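Local coordinates for protein Endonuclease/exonuclease/phosphatase (Beutenbergia cavernae DSM 12333, PDB 4RUW) that belongs to the endonuclease/exonuclease/phosphatase family, joining a DNase I-like fold to a C-terminal immunoglobulin-like domain, with a zinc ion bound in the model, at residues L166-Y171 and H200-G205; D212-L217 and Q255-E260. All blocks are in the same frame, centred on the assembly; numbering follows the deposited sequence.

Interaction 1. Residues L166-Y171 and H200-G205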
ATOM      1  N   LEU A 166     -16.957   3.560  -0.267  1.00 12.69           N
ATOM      2  CA  LEU A 166     -16.222   4.176  -1.361  1.00 13.63           C
ATOM      3  C   LEU A 166     -17.073   4.035  -2.623  1.00 16.88           C
ATOM      4  O   LEU A 166     -17.581   2.965  -2.903  1.00 22.67           O
ATOM      5  CB  LEU A 166     -14.852   3.502  -1.519  1.00 13.76           C
ATOM      6  CG  LEU A 166     -13.945   3.554  -0.283  1.00 12.97           C
ATOM      7  CD1 LEU A 166     -12.699   2.710  -0.494  1.00 14.15           C
ATOM      8  CD2 LEU A 166     -13.559   4.979   0.074  1.00 14.18           C
ATOM      9  N   PRO A 167     -17.221   5.117  -3.398  1.00 17.76           N
ATOM     10  CA  PRO A 167     -18.218   5.226  -4.468  1.00 18.57           C
ATOM     11  C   PRO A 167     -17.831   4.502  -5.756  1.00 15.61           C
ATOM     12  O   PRO A 167     -16.653   4.333  -6.017  1.00 16.63           O
ATOM     13  CB  PRO A 167     -18.234   6.730  -4.742  1.00 21.36           C
ATOM     14  CG  PRO A 167     -16.818   7.134  -4.524  1.00 21.35           C
ATOM     15  CD  PRO A 167     -16.386   6.331  -3.318  1.00 19.58           C
ATOM     16  N   ASN A 168     -18.824   4.116  -6.554  1.00 14.89           N
ATOM     17  CA  ASN A 168     -18.609   3.682  -7.934  1.00 14.40           C
ATOM     18  C   ASN A 168     -19.534   4.448  -8.880  1.00 13.74           C
ATOM     19  O   ASN A 168     -20.178   3.873  -9.753  1.00 14.91           O
ATOM     20  CB  ASN A 168     -18.825   2.173  -8.087  1.00 15.19           C
ATOM     21  CG  ASN A 168     -17.536   1.375  -7.941  1.00 14.16           C
ATOM     22  OD1 ASN A 168     -17.389   0.597  -7.007  1.00 15.48           O
ATOM     23  ND2 ASN A 168     -16.605   1.558  -8.874  1.00 13.80           N
ATOM     24  N   GLU A 169     -19.604   5.761  -8.697  1.00 14.28           N
ATOM     25  CA  GLU A 169     -20.566   6.581  -9.426  1.00 14.95           C
ATOM     26  C   GLU A 169     -20.310   6.644 -10.932  1.00 15.11           C
ATOM     27  O   GLU A 169     -21.245   6.720 -11.715  1.00 16.46           O
ATOM     28  CB  GLU A 169     -20.633   7.985  -8.812  1.00 16.12           C
ATOM     29  CG  GLU A 169     -21.674   8.921  -9.424  1.00 17.00           C
ATOM     30  CD  GLU A 169     -23.120   8.497  -9.184  1.00 16.88           C
ATOM     31  OE1 GLU A 169     -23.377   7.598  -8.350  1.00 18.11           O
ATOM     32  OE2 GLU A 169     -24.012   9.074  -9.843  1.00 18.05           O
ATOM     33  N   ASN A 170     -19.051   6.618 -11.346  1.00 14.67           N
ATOM     34  CA  ASN A 170     -18.770   6.644 -12.781  1.00 15.29           C
ATOM     35  C   ASN A 170     -19.084   5.317 -13.461  1.00 15.43           C
ATOM     36  O   ASN A 170     -19.622   5.288 -14.562  1.00 17.61           O
ATOM     37  CB  ASN A 170     -17.329   7.063 -13.048  1.00 15.74           C
ATOM     38  CG  ASN A 170     -17.037   8.450 -12.530  1.00 16.19           C
ATOM     39  OD1 ASN A 170     -17.505   9.442 -13.092  1.00 17.86           O
ATOM     40  ND2 ASN A 170     -16.270   8.532 -11.448  1.00 17.28           N
ATOM     41  N   TYR A 171     -18.756   4.219 -12.791  1.00 15.01           N
ATOM     42  CA  TYR A 171     -19.046   2.890 -13.307  1.00 15.64           C
ATOM     43  C   TYR A 171     -20.549   2.638 -13.394  1.00 15.98           C
ATOM     44  O   TYR A 171     -21.042   2.120 -14.393  1.00 17.73           O
ATOM     45  CB  TYR A 171     -18.379   1.845 -12.417  1.00 16.45           C
ATOM     46  CG  TYR A 171     -18.666   0.405 -12.751  1.00 17.72           C
ATOM     47  CD1 TYR A 171     -18.300  -0.133 -13.976  1.00 19.05           C
ATOM     48  CD2 TYR A 171     -19.257  -0.430 -11.815  1.00 20.10           C
ATOM     49  CE1 TYR A 171     -18.539  -1.465 -14.271  1.00 20.57           C
ATOM     50  CE2 TYR A 171     -19.495  -1.757 -12.095  1.00 22.08           C
ATOM     51  CZ  TYR A 171     -19.138  -2.271 -13.329  1.00 23.07           C
ATOM     52  OH  TYR A 171     -19.377  -3.595 -13.619  1.00 27.24           O
ATOM     53  N   HIS A 200      -9.616  -2.001  -0.470  1.00 11.51           N
ATOM     54  CA  HIS A 200      -9.557  -2.758  -1.712  1.00 11.14           C
ATOM     55  C   HIS A 200     -10.322  -1.873  -2.703  1.00 10.96           C
ATOM     56  O   HIS A 200     -11.508  -1.586  -2.504  1.00 11.84           O
ATOM     57  CB  HIS A 200     -10.227  -4.126  -1.500  1.00 11.48           C
ATOM     58  CG  HIS A 200     -10.205  -5.036  -2.688  1.00 11.99           C
ATOM     59  ND1 HIS A 200     -10.743  -6.301  -2.635  1.00 13.59           N
ATOM     60  CD2 HIS A 200      -9.725  -4.879  -3.945  1.00 12.73           C
ATOM     61  CE1 HIS A 200     -10.600  -6.887  -3.810  1.00 13.27           C
ATOM     62  NE2 HIS A 200      -9.996  -6.045  -4.624  1.00 13.52           N
ATOM     63  N   LEU A 201      -9.635  -1.370  -3.725  1.00 11.21           N
ATOM     64  CA  LEU A 201     -10.260  -0.442  -4.667  1.00 11.30           C
ATOM     65  C   LEU A 201     -10.793  -1.162  -5.903  1.00 11.03           C
ATOM     66  O   LEU A 201     -10.461  -2.331  -6.129  1.00 12.24           O
ATOM     67  CB  LEU A 201      -9.264   0.641  -5.095  1.00 11.97           C
ATOM     68  CG  LEU A 201      -8.596   1.424  -3.966  1.00 12.92           C
ATOM     69  CD1 LEU A 201      -7.735   2.513  -4.551  1.00 15.00           C
ATOM     70  CD2 LEU A 201      -9.606   1.982  -2.967  1.00 13.63           C
ATOM     71  N   SER A 202     -11.578  -0.465  -6.719  1.00 12.02           N
ATOM     72  CA  SER A 202     -12.048  -1.047  -7.967  1.00 12.11           C
ATOM     73  C   SER A 202     -10.890  -1.460  -8.864  1.00 12.54           C
ATOM     74  O   SER A 202      -9.792  -0.919  -8.775  1.00 13.21           O
ATOM     75  CB  SER A 202     -12.901  -0.046  -8.734  1.00 13.79           C
ATOM     76  OG  SER A 202     -14.118   0.226  -8.078  1.00 14.08           O
ATOM     77  N   THR A 203     -11.159  -2.412  -9.744  1.00 13.68           N
ATOM     78  CA  THR A 203     -10.213  -2.787 -10.787  1.00 15.03           C
ATOM     79  C   THR A 203     -10.203  -1.720 -11.873  1.00 15.33           C
ATOM     80  O   THR A 203     -11.203  -1.041 -12.086  1.00 17.85           O
ATOM     81  CB  THR A 203     -10.611  -4.117 -11.433  1.00 16.86           C
ATOM     82  OG1 THR A 203     -11.879  -3.965 -12.085  1.00 20.61           O
ATOM     83  CG2 THR A 203     -10.690  -5.212 -10.384  1.00 18.94           C
ATOM     84  N   PRO A 204      -9.071  -1.554 -12.570  1.00 14.28           N
ATOM     85  CA  PRO A 204      -9.007  -0.526 -13.614  1.00 15.64           C
ATOM     86  C   PRO A 204      -9.506  -1.078 -14.947  1.00 16.19           C
ATOM     87  O   PRO A 204      -8.789  -1.050 -15.946  1.00 18.51           O
ATOM     88  CB  PRO A 204      -7.512  -0.211 -13.686  1.00 16.52           C
ATOM     89  CG  PRO A 204      -6.864  -1.517 -13.361  1.00 16.11           C
ATOM     90  CD  PRO A 204      -7.762  -2.195 -12.346  1.00 15.48           C
ATOM     91  N   GLY A 205     -10.748  -1.550 -14.969  1.00 16.62           N
ATOM     92  CA  GLY A 205     -11.267  -2.268 -16.119  1.00 18.03           C
ATOM     93  C   GLY A 205     -11.719  -1.412 -17.287  1.00 18.47           C
ATOM     94  O   GLY A 205     -12.016  -1.935 -18.360  1.00 20.42           O
TER
HETATM   95  O   HOH W   1     -15.851  -1.725  -7.673  1.00 17.28           O

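Interaction 2. Residues D212-L217 and Q255-E260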
ATOM      1  N   ASP A 212     -13.366   6.057 -10.984  1.00 12.35           N
ATOM      2  CA  ASP A 212     -13.798   5.623  -9.662  1.00 11.85           C
ATOM      3  C   ASP A 212     -12.615   5.329  -8.739  1.00 12.16           C
ATOM      4  O   ASP A 212     -12.663   5.707  -7.571  1.00 12.58           O
ATOM      5  CB  ASP A 212     -14.735   4.416  -9.738  1.00 13.41           C
ATOM      6  CG  ASP A 212     -16.120   4.787 -10.232  1.00 14.26           C
ATOM      7  OD1 ASP A 212     -16.478   5.987 -10.176  1.00 15.34           O
ATOM      8  OD2 ASP A 212     -16.850   3.875 -10.664  1.00 14.67           O
ATOM      9  N   GLN A 213     -11.564   4.665  -9.236  1.00 11.88           N
ATOM     10  CA  GLN A 213     -10.367   4.452  -8.422  1.00 11.54           C
ATOM     11  C   GLN A 213      -9.880   5.769  -7.839  1.00 12.07           C
ATOM     12  O   GLN A 213      -9.549   5.852  -6.653  1.00 12.26           O
ATOM     13  CB  GLN A 213      -9.232   3.846  -9.244  1.00 12.60           C
ATOM     14  CG  GLN A 213      -9.440   2.422  -9.703  1.00 12.88           C
ATOM     15  CD  GLN A 213      -8.211   1.899 -10.413  1.00 11.99           C
ATOM     16  OE1 GLN A 213      -7.619   2.603 -11.231  1.00 13.14           O
ATOM     17  NE2 GLN A 213      -7.805   0.671 -10.091  1.00 13.25           N
ATOM     18  N   LYS A 214      -9.836   6.804  -8.673  1.00 11.84           N
ATOM     19  CA  LYS A 214      -9.378   8.114  -8.217  1.00 12.16           C
ATOM     20  C   LYS A 214     -10.265   8.686  -7.118  1.00 11.76           C
ATOM     21  O   LYS A 214      -9.772   9.200  -6.108  1.00 12.63           O
ATOM     22  CB  LYS A 214      -9.306   9.088  -9.393  1.00 12.85           C
ATOM     23  CG  LYS A 214      -8.147   8.802 -10.331  1.00 14.18           C
ATOM     24  CD  LYS A 214      -8.332   9.458 -11.687  1.00 18.48           C
ATOM     25  CE  LYS A 214      -8.452  10.953 -11.585  1.00 20.68           C
ATOM     26  NZ  LYS A 214      -8.636  11.570 -12.935  1.00 19.85           N
ATOM     27  N   GLU A 215     -11.577   8.612  -7.301  1.00 11.94           N
ATOM     28  CA  GLU A 215     -12.474   9.144  -6.279  1.00 12.08           C
ATOM     29  C   GLU A 215     -12.417   8.336  -4.986  1.00 11.38           C
ATOM     30  O   GLU A 215     -12.460   8.897  -3.885  1.00 12.68           O
ATOM     31  CB  GLU A 215     -13.901   9.220  -6.802  1.00 13.57           C
ATOM     32  CG  GLU A 215     -14.048  10.213  -7.950  1.00 16.27           C
ATOM     33  CD  GLU A 215     -15.454  10.735  -8.090  0.67 16.83           C
ATOM     34  OE1 GLU A 215     -16.393   9.918  -8.101  0.65 18.89           O
ATOM     35  OE2 GLU A 215     -15.617  11.968  -8.175  0.70 15.48           O
ATOM     36  N   GLN A 216     -12.298   7.019  -5.107  1.00 11.22           N
ATOM     37  CA  GLN A 216     -12.151   6.157  -3.942  1.00 11.49           C
ATOM     38  C   GLN A 216     -10.874   6.496  -3.196  1.00 11.26           C
ATOM     39  O   GLN A 216     -10.871   6.632  -1.971  1.00 11.47           O
ATOM     40  CB  GLN A 216     -12.130   4.693  -4.381  1.00 11.93           C
ATOM     41  CG  GLN A 216     -13.429   4.237  -5.003  1.00 12.48           C
ATOM     42  CD  GLN A 216     -13.338   2.880  -5.676  1.00 12.28           C
ATOM     43  OE1 GLN A 216     -12.264   2.280  -5.808  1.00 12.84           O
ATOM     44  NE2 GLN A 216     -14.489   2.377  -6.101  1.00 14.35           N
ATOM     45  N   LEU A 217      -9.778   6.617  -3.933  1.00 11.35           N
ATOM     46  CA  LEU A 217      -8.501   6.907  -3.305  1.00 11.75           C
ATOM     47  C   LEU A 217      -8.496   8.257  -2.582  1.00 11.23           C
ATOM     48  O   LEU A 217      -7.905   8.384  -1.511  1.00 12.08           O
ATOM     49  CB  LEU A 217      -7.362   6.811  -4.314  1.00 12.16           C
ATOM     50  CG  LEU A 217      -5.954   7.017  -3.752  1.00 12.10           C
ATOM     51  CD1 LEU A 217      -5.584   5.958  -2.710  1.00 14.03           C
ATOM     52  CD2 LEU A 217      -4.955   7.038  -4.881  1.00 13.32           C
ATOM     53  N   GLN A 255      -0.414   7.924  -7.452  1.00 12.41           N
ATOM     54  CA  GLN A 255       0.752   7.748  -6.593  1.00 12.50           C
ATOM     55  C   GLN A 255       1.289   9.086  -6.079  1.00 12.40           C
ATOM     56  O   GLN A 255       1.770   9.168  -4.948  1.00 13.01           O
ATOM     57  CB  GLN A 255       1.839   6.934  -7.298  1.00 13.70           C
ATOM     58  CG  GLN A 255       1.396   5.518  -7.652  1.00 15.21           C
ATOM     59  CD  GLN A 255       1.443   4.550  -6.478  1.00 14.66           C
ATOM     60  OE1 GLN A 255       2.120   4.793  -5.476  1.00 16.41           O
ATOM     61  NE2 GLN A 255       0.746   3.421  -6.616  1.00 16.15           N
ATOM     62  N   SER A 256       1.196  10.141  -6.887  1.00 12.34           N
ATOM     63  CA  SER A 256       1.625  11.454  -6.427  1.00 13.05           C
ATOM     64  C   SER A 256       0.762  11.916  -5.252  1.00 12.55           C
ATOM     65  O   SER A 256       1.273  12.512  -4.315  1.00 13.15           O
ATOM     66  CB  SER A 256       1.627  12.487  -7.563  1.00 13.73           C
ATOM     67  OG  SER A 256       0.328  12.959  -7.897  1.00 13.69           O
ATOM     68  N   TRP A 257      -0.533  11.618  -5.285  1.00 12.14           N
ATOM     69  CA  TRP A 257      -1.419  11.990  -4.180  1.00 12.72           C
ATOM     70  C   TRP A 257      -1.029  11.269  -2.899  1.00 11.95           C
ATOM     71  O   TRP A 257      -1.042  11.842  -1.812  1.00 13.75           O
ATOM     72  CB  TRP A 257      -2.865  11.630  -4.489  1.00 12.82           C
ATOM     73  CG  TRP A 257      -3.492  12.340  -5.633  1.00 13.50           C
ATOM     74  CD1 TRP A 257      -3.023  13.436  -6.295  1.00 13.45           C
ATOM     75  CD2 TRP A 257      -4.723  11.983  -6.264  1.00 13.16           C
ATOM     76  NE1 TRP A 257      -3.902  13.789  -7.299  1.00 14.43           N
ATOM     77  CE2 TRP A 257      -4.952  12.912  -7.296  1.00 13.55           C
ATOM     78  CE3 TRP A 257      -5.667  10.976  -6.040  1.00 14.04           C
ATOM     79  CZ2 TRP A 257      -6.082  12.855  -8.110  1.00 14.90           C
ATOM     80  CZ3 TRP A 257      -6.790  10.925  -6.848  1.00 15.22           C
ATOM     81  CH2 TRP A 257      -6.985  11.853  -7.873  1.00 15.83           C
ATOM     82  N   ILE A 258      -0.703   9.990  -3.018  1.00 12.56           N
ATOM     83  CA  ILE A 258      -0.332   9.206  -1.845  1.00 11.96           C
ATOM     84  C   ILE A 258       0.959   9.763  -1.233  1.00 12.41           C
ATOM     85  O   ILE A 258       1.061   9.953  -0.016  1.00 12.99           O
ATOM     86  CB  ILE A 258      -0.167   7.708  -2.193  1.00 12.62           C
ATOM     87  CG1 ILE A 258      -1.479   7.130  -2.738  1.00 12.86           C
ATOM     88  CG2 ILE A 258       0.279   6.934  -0.979  1.00 13.73           C
ATOM     89  CD1 ILE A 258      -1.335   5.739  -3.360  1.00 13.80           C
ATOM     90  N   ALA A 259       1.939  10.044  -2.086  1.00 12.32           N
ATOM     91  CA  ALA A 259       3.206  10.580  -1.612  1.00 13.25           C
ATOM     92  C   ALA A 259       3.017  11.954  -0.963  1.00 13.85           C
ATOM     93  O   ALA A 259       3.624  12.240   0.068  1.00 14.26           O
ATOM     94  CB  ALA A 259       4.206  10.652  -2.754  1.00 13.98           C
ATOM     95  N   GLU A 260       2.124  12.887  -1.586  1.00 15.12           N
ATOM     96  CA  GLU A 260       1.826  14.223  -1.045  1.00 17.35           C
ATOM     97  C   GLU A 260       1.263  14.141   0.353  1.00 18.07           C
ATOM     98  O   GLU A 260       1.431  15.052   1.159  1.00 19.94           O
ATOM     99  CB  GLU A 260       0.764  14.944  -1.890  1.00 21.13           C
ATOM    100  CG  GLU A 260       1.130  15.348  -3.298  1.00 27.49           C
ATOM    101  CD  GLU A 260      -0.051  15.984  -4.022  0.83 31.83           C
ATOM    102  OE1 GLU A 260      -1.181  15.935  -3.499  0.44 34.79           O
ATOM    103  OE2 GLU A 260       0.150  16.559  -5.110  0.39 35.19           O
TER

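Interaction 1. Residues L166-Y171 and H200-G205
Toward one side of a DNase I-like sheet, edge strand 157-166 and the third strand, 192-200, run out into loops that are joined by N168 and S202, with L166 and L201 beside them. The carboxamide of N168 donates from ND2 to S202 OG (2.9 Å) along a fairly straight path, N-H...O 160°. OG lies nearly in the amide plane, only 9° out of it. The amide reaches the serine through a chi1 of -93°, turned well away from the usual staggered value. N168 OD1 is badly angled for OG, and a water spans the two instead: it donates to OD1 at 2.9 Å and lies 2.6 Å from S202 OG. OG also receives Q216 NE2, while ND2 has a second acceptor in D212 OD2, so helix 207-222 braces both partners of this buried bond. Closer to the strand ends, L166 CD1 meets L201 CD2 at 4.0 Å, the two leucine side chains crossing at a slant and adding an apolar contact. Strand 179-188 separates the two strands in the sheet, and the helix packs beside their ends, part of the layered alpha/beta sandwich of the DNase I-like fold.

Interaction 2. Residues D212-L217 and Q255-E260
K214 NZ is gripped by two groups, a salt bridge to E211 OE1 and a hydrogen bond to Q250 OE1, while the carbon chain behind it lies against the indole of W257. The contact joins two helices of the DNase I-like domain, 207-222 and 251-260, which run almost parallel (8° between the segment axes). At 11.4 Å their axes are well separated, and large side chains bridge the distance without any hydrogen bond between the segments. W257 contributes the largest share of the contact, bringing the six-membered end of its indole to the lysine. K214 CB sits 3.9 Å from W257 CH2, and CG and CE of the same lysine also come near that carbon, and the aliphatic chain crosses the indole at about a right angle. A bend at chi3 (60°) lets the chain keep CE beside the ring before NZ departs to its polar partners. M254, one turn before I258, touches K214 and L217 and lengthens the seam. Beyond the helix pair, I258 also leans on F299 of strand 296-300, while S256 and E260 touch L341 of strand 334-342 and A259 O is hydrogen-bonded to T339 OG1, which ties helix 251-260 to the immunoglobulin-like part of the chain. Nearly one turn after K214, L217 holds CG anti to its own backbone N (chi1 -177°) and sends CD2 toward helix 251-260. There CD2 fits between W257 and I258, 4.2 Å from W257 CE3 and 4.1 Å from I258 CG1. At the rim of the indole, near the ring plane, the backbone oxygen K214 O approaches W257 CZ3 to 3.5 Å.

Helix 207-222 unites the two contacts, whose centres are about 12 Å apart on the same side of the chain's centre. They follow each other in sequence: interaction 1 closes at G205, just before this helix begins, and interaction 2 opens on it. D212, Q213 and Q216 turn to the loops of interaction 1, where N170 ND2 reaches D212 OD1 (2.9 Å) and S202 O meets Q213 NE2 (2.9 Å), while K214 and L217 serve interaction 2. The helix thus connects the strand ends of one sheet with helix 251-260, and through that helix a continuous run of contacts extends from the DNase I-like sandwich to the immunoglobulin-like domain.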